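Heme-binding protein A (Haemophilus parasuis 29755, PDB 3TPA) probably binds glutathione as the solute-binding protein of a bacterial uptake system, despite a name that refers to heme. Local coordinates at residues L21-T26 with S163-E168. The protein carries 1 engineered substitution. Residues are numbered along the deposited sequence; the frame is centred on the assembly and turned at random.
Sequences LSPAIT and SIYSKE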
loop_
_atom_site.group_PDB
_atom_site.type_symbol
_atom_site.label_atom_id
_atom_site.label_comp_id
_atom_site.label_asym_id
_atom_site.label_seq_id
_atom_site.Cartn_x
_atom_site.Cartn_y
_atom_site.Cartn_z
ATOM N N LEU A 21 -13.238 12.941 3.336
ATOM C CA LEU A 21 -12.740 13.573 2.108
ATOM C C LEU A 21 -11.488 14.422 2.351
ATOM O O LEU A 21 -11.270 15.448 1.696
ATOM C CB LEU A 21 -13.832 14.421 1.457
ATOM C CG LEU A 21 -15.043 13.634 0.944
ATOM C CD1 LEU A 21 -16.164 14.574 0.592
ATOM C CD2 LEU A 21 -14.676 12.748 -0.254
ATOM N N SER A 22 -10.673 13.991 3.307
ATOM C CA SER A 22 -9.462 14.718 3.677
ATOM C C SER A 22 -8.330 13.723 3.835
ATOM O O SER A 22 -8.279 13.010 4.834
ATOM C CB SER A 22 -9.673 15.478 4.988
ATOM O OG SER A 22 -8.466 16.054 5.485
ATOM N N PRO A 23 -7.425 13.656 2.841
ATOM C CA PRO A 23 -6.347 12.653 2.854
ATOM C C PRO A 23 -5.459 12.666 4.082
ATOM O O PRO A 23 -5.019 11.596 4.476
ATOM C CB PRO A 23 -5.513 12.974 1.592
ATOM C CG PRO A 23 -6.053 14.240 1.043
ATOM C CD PRO A 23 -7.446 14.421 1.584
ATOM N N ALA A 24 -5.186 13.824 4.683
ATOM C CA ALA A 24 -4.286 13.858 5.837
ATOM C C ALA A 24 -4.794 12.985 6.995
ATOM O O ALA A 24 -4.003 12.430 7.766
ATOM C CB ALA A 24 -4.076 15.303 6.320
ATOM N N ILE A 25 -6.111 12.864 7.118
ATOM C CA ILE A 25 -6.702 12.195 8.291
ATOM C C ILE A 25 -7.464 10.913 7.978
ATOM O O ILE A 25 -8.341 10.506 8.727
ATOM C CB ILE A 25 -7.629 13.142 9.093
ATOM C CG1 ILE A 25 -8.770 13.649 8.214
ATOM C CG2 ILE A 25 -6.842 14.327 9.639
ATOM C CD1 ILE A 25 -9.847 14.418 8.971
ATOM N N THR A 26 -7.102 10.275 6.876
ATOM C CA THR A 26 -7.806 9.101 6.403
ATOM C C THR A 26 -7.118 7.836 6.860
ATOM O O THR A 26 -5.894 7.745 6.844
ATOM C CB THR A 26 -7.864 9.090 4.883
ATOM O OG1 THR A 26 -8.721 10.144 4.441
ATOM C CG2 THR A 26 -8.394 7.756 4.375
ATOM N N SER A 163 -0.880 15.168 0.479
ATOM C CA SER A 163 -1.525 16.104 -0.437
ATOM C C SER A 163 -1.397 17.510 0.113
ATOM O O SER A 163 -1.430 17.714 1.329
ATOM C CB SER A 163 -3.003 15.771 -0.581
ATOM O OG SER A 163 -3.179 14.562 -1.291
ATOM N N ILE A 164 -1.255 18.484 -0.778
ATOM C CA ILE A 164 -1.047 19.858 -0.339
ATOM C C ILE A 164 -2.374 20.609 -0.312
ATOM O O ILE A 164 -3.043 20.752 -1.346
ATOM C CB ILE A 164 -0.032 20.582 -1.241
ATOM C CG1 ILE A 164 1.306 19.825 -1.271
ATOM C CG2 ILE A 164 0.166 22.025 -0.793
ATOM C CD1 ILE A 164 1.930 19.601 0.089
ATOM N N TYR A 165 -2.751 21.048 0.889
ATOM C CA TYR A 165 -3.932 21.863 1.130
ATOM C C TYR A 165 -3.610 23.355 0.988
ATOM O O TYR A 165 -2.453 23.762 0.904
ATOM C CB TYR A 165 -4.405 21.663 2.566
ATOM C CG TYR A 165 -4.937 20.284 2.907
ATOM C CD1 TYR A 165 -6.278 20.103 3.271
ATOM C CD2 TYR A 165 -4.108 19.168 2.872
ATOM C CE1 TYR A 165 -6.772 18.831 3.600
ATOM C CE2 TYR A 165 -4.584 17.915 3.194
ATOM C CZ TYR A 165 -5.913 17.747 3.558
ATOM O OH TYR A 165 -6.366 16.481 3.876
ATOM N N SER A 166 -4.659 24.170 0.989
ATOM C CA SER A 166 -4.503 25.602 0.850
ATOM C C SER A 166 -4.494 26.239 2.232
ATOM O O SER A 166 -5.461 26.127 2.966
ATOM C CB SER A 166 -5.666 26.182 0.053
ATOM O OG SER A 166 -5.717 27.594 0.220
ATOM N N LYS A 167 -3.406 26.903 2.593
ATOM C CA LYS A 167 -3.380 27.602 3.870
ATOM C C LYS A 167 -4.281 28.833 3.828
ATOM O O LYS A 167 -4.871 29.202 4.832
ATOM C CB LYS A 167 -1.949 27.987 4.271
ATOM C CG LYS A 167 -1.869 28.689 5.635
ATOM C CD LYS A 167 -0.433 29.103 5.951
ATOM C CE LYS A 167 -0.268 29.524 7.411
ATOM N NZ LYS A 167 -1.054 30.719 7.791
ATOM N N GLU A 168 -4.399 29.467 2.666
ATOM C CA GLU A 168 -5.270 30.641 2.564
ATOM C C GLU A 168 -6.707 30.252 2.937
ATOM O O GLU A 168 -7.374 30.914 3.744
ATOM C CB GLU A 168 -5.202 31.261 1.163
ATOM C CG GLU A 168 -6.069 32.500 0.998
ATOM C CD GLU A 168 -5.713 33.320 -0.230
ATOM O OE1 GLU A 168 -5.160 32.763 -1.208
ATOM O OE2 GLU A 168 -5.988 34.537 -0.215
#
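With CG of Tyr165 opposite its carbonyl carbon (chi1 -67°) and OG of Ser22 swung away from its own backbone N (chi1 172°), the phenol end of the tyrosine and the serine hydroxyl are brought together. Tyr165 OH donates to Ser22 OG at 2.7 Å, the serine oxygen lying at the ring edge, near its plane. The same phenol oxygen accepts the backbone amide of Ala24, N to OH 3.0 Å, in a nearly straight bond (173°), so that one buried hydroxyl is gripped both as donor and as acceptor. Residues 23-24 form a short 3-10 turn in the loop after strand 9-14 of this family 5 solute-binding protein, and Tyr165, two residues before helix 167-175, meets the start of this turn. Beside the phenol end of the ring, Pro23 CD approaches Tyr165 OH to 3.3 Å and Ala24 CB stands 4.1 Å from Tyr165 CE2, both obliquely to the ring. Asp183 of helix 181-184 hydrogen-bonds Ser22 OG as well, which probably fixes the serine as an acceptor for the phenol. Two residues before the tyrosine, Ser163 lays its CB against Pro23 CG at 3.8 Å, while its OG is held by Asp160 O and Arg42.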